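Local coordinates for transcriptional regulator fur family (Xanthomonas campestris pv. campestris, PDB 7DH8), which probably represses zinc-uptake genes by binding their regulatory DNA when loaded with zinc, as a member of the Fur family, at residues Val96-Leu99 with Ala104-Ala107. Sequence-based numbering, arbitrary orientation.
Sequences VHKL and AFVA. With ZN (zinc ion), chain B.
The backbone N of Leu-99 binds the carbonyl oxygen of Ala-104 at 2.7 Å, and the CA of Lys-98 adds a longer CA-H...O contact to the same oxygen. Toward the other end of this antiparallel beta hairpin, His-97 and Val-106 form a hydrogen-bonded pair through both backbone bonds, His-97 N to Val-106 O at 2.8 Å and Val-106 N to His-97 O at 3.0 Å. The return bond from Ala-104 N to Leu-99 O is weak. On the face bearing Val-96, Lys-98 and Phe-105, the extended lysine (CG anti to the backbone N, chi1 -173°) passes obliquely alongside the CD2-CE2-CZ side of the phenyl ring, its CG 3.6 Å from Phe-105 CE2, while Val-96 CG1 meets CD2 of the same ring. The other face pairs Leu-99 CD1 with Val-106 CG1 at 3.9 Å, the two side chains crossing at about a right angle. His-97 also leaves from this face, and its NE2 binds zinc at 2.0 Å; Cys-108, His-116 and Glu-131 complete the site. The hairpin is consistent with the wing of the winged-helix DNA-binding domain of Fur proteins, and His-97 links it directly to the zinc site. Val-96 and Phe-105 pack on helix 80-92, whereas Leu-99 and Val-106 touch Phe-120 of strand 119-123.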
ATOM      1  N   VAL A  96      12.414  -9.850   4.149  1.00 40.61           N
ATOM      2  CA  VAL A  96      11.983  -9.389   2.829  1.00 28.86           C
ATOM      3  C   VAL A  96      10.720  -8.598   3.071  1.00 32.66           C
ATOM      4  O   VAL A  96       9.921  -8.963   3.936  1.00 36.06           O
ATOM      5  CB  VAL A  96      11.720 -10.575   1.885  1.00 29.35           C
ATOM      6  CG1 VAL A  96      10.691 -10.197   0.757  1.00 29.17           C
ATOM      7  CG2 VAL A  96      13.057 -11.138   1.319  1.00 30.60           C
ATOM      8  N   HIS A  97      10.553  -7.489   2.367  1.00 27.69           N
ATOM      9  CA  HIS A  97       9.347  -6.706   2.487  1.00 28.50           C
ATOM     10  C   HIS A  97       8.583  -6.825   1.190  1.00 33.18           C
ATOM     11  O   HIS A  97       9.178  -6.750   0.116  1.00 26.57           O
ATOM     12  CB  HIS A  97       9.630  -5.214   2.761  1.00 28.18           C
ATOM     13  CG  HIS A  97      10.342  -4.964   4.056  1.00 30.38           C
ATOM     14  ND1 HIS A  97       9.678  -4.922   5.263  1.00 33.69           N
ATOM     15  CD2 HIS A  97      11.646  -4.725   4.334  1.00 32.75           C
ATOM     16  CE1 HIS A  97      10.549  -4.694   6.235  1.00 34.36           C
ATOM     17  NE2 HIS A  97      11.746  -4.536   5.692  1.00 30.97           N
ATOM     18  N   LYS A  98       7.267  -6.961   1.298  1.00 28.36           N
ATOM     19  CA  LYS A  98       6.421  -6.836   0.135  1.00 28.98           C
ATOM     20  C   LYS A  98       5.945  -5.401   0.057  1.00 29.61           C
ATOM     21  O   LYS A  98       5.350  -4.890   1.013  1.00 35.44           O
ATOM     22  CB  LYS A  98       5.210  -7.771   0.197  1.00 29.99           C
ATOM     23  CG  LYS A  98       4.392  -7.744  -1.169  1.00 28.58           C
ATOM     24  CD  LYS A  98       3.097  -8.574  -1.016  1.00 39.00           C
ATOM     25  CE  LYS A  98       2.067  -8.271  -2.132  1.00 43.39           C
ATOM     26  NZ  LYS A  98       0.900  -9.250  -2.062  1.00 46.92           N
ATOM     27  N   LEU A  99       6.235  -4.744  -1.059  1.00 27.00           N
ATOM     28  CA  LEU A  99       5.756  -3.382  -1.324  1.00 26.60           C
ATOM     29  C   LEU A  99       4.365  -3.467  -1.937  1.00 34.09           C
ATOM     30  O   LEU A  99       4.209  -3.899  -3.076  1.00 32.12           O
ATOM     31  CB  LEU A  99       6.708  -2.676  -2.270  1.00 27.26           C
ATOM     32  CG  LEU A  99       8.109  -2.582  -1.629  1.00 33.02           C
ATOM     33  CD1 LEU A  99       9.099  -1.968  -2.609  1.00 28.00           C
ATOM     34  CD2 LEU A  99       8.056  -1.803  -0.252  1.00 29.77           C
ATOM     35  N   ALA A 104       5.640  -6.080  -5.307  1.00 28.46           N
ATOM     36  CA  ALA A 104       7.000  -6.518  -5.566  1.00 29.93           C
ATOM     37  C   ALA A 104       7.739  -6.576  -4.232  1.00 28.65           C
ATOM     38  O   ALA A 104       7.233  -6.135  -3.190  1.00 31.69           O
ATOM     39  CB  ALA A 104       7.704  -5.607  -6.621  1.00 26.17           C
ATOM     40  N   PHE A 105       8.861  -7.261  -4.236  1.00 23.15           N
ATOM     41  CA  PHE A 105       9.561  -7.654  -3.008  1.00 23.55           C
ATOM     42  C   PHE A 105      10.947  -7.057  -2.989  1.00 29.78           C
ATOM     43  O   PHE A 105      11.578  -6.918  -4.043  1.00 32.43           O
ATOM     44  CB  PHE A 105       9.680  -9.162  -2.906  1.00 27.13           C
ATOM     45  CG  PHE A 105       8.347  -9.847  -2.878  1.00 28.94           C
ATOM     46  CD1 PHE A 105       7.701 -10.147  -4.051  1.00 30.84           C
ATOM     47  CD2 PHE A 105       7.677 -10.067  -1.658  1.00 33.72           C
ATOM     48  CE1 PHE A 105       6.453 -10.762  -4.036  1.00 40.75           C
ATOM     49  CE2 PHE A 105       6.431 -10.649  -1.621  1.00 40.88           C
ATOM     50  CZ  PHE A 105       5.796 -11.000  -2.817  1.00 45.19           C
ATOM     51  N   VAL A 106      11.451  -6.745  -1.794  1.00 23.69           N
ATOM     52  CA  VAL A 106      12.771  -6.137  -1.634  1.00 28.37           C
ATOM     53  C   VAL A 106      13.354  -6.754  -0.373  1.00 33.84           C
ATOM     54  O   VAL A 106      12.614  -7.138   0.542  1.00 31.74           O
ATOM     55  CB  VAL A 106      12.772  -4.559  -1.517  1.00 26.04           C
ATOM     56  CG1 VAL A 106      12.521  -3.845  -2.833  1.00 30.38           C
ATOM     57  CG2 VAL A 106      11.773  -4.043  -0.399  1.00 31.64           C
ATOM     58  N   ALA A 107      14.675  -6.879  -0.328  1.00 29.31           N
ATOM     59  CA  ALA A 107      15.303  -7.422   0.862  1.00 32.72           C
ATOM     60  C   ALA A 107      15.340  -6.341   1.935  1.00 38.35           C
ATOM     61  O   ALA A 107      15.474  -5.143   1.639  1.00 32.72           O
ATOM     62  CB  ALA A 107      16.717  -7.934   0.559  1.00 32.39           C
TER
HETATM   63 ZN    ZN B 201      13.298  -3.904   6.812  1.00 34.00          ZN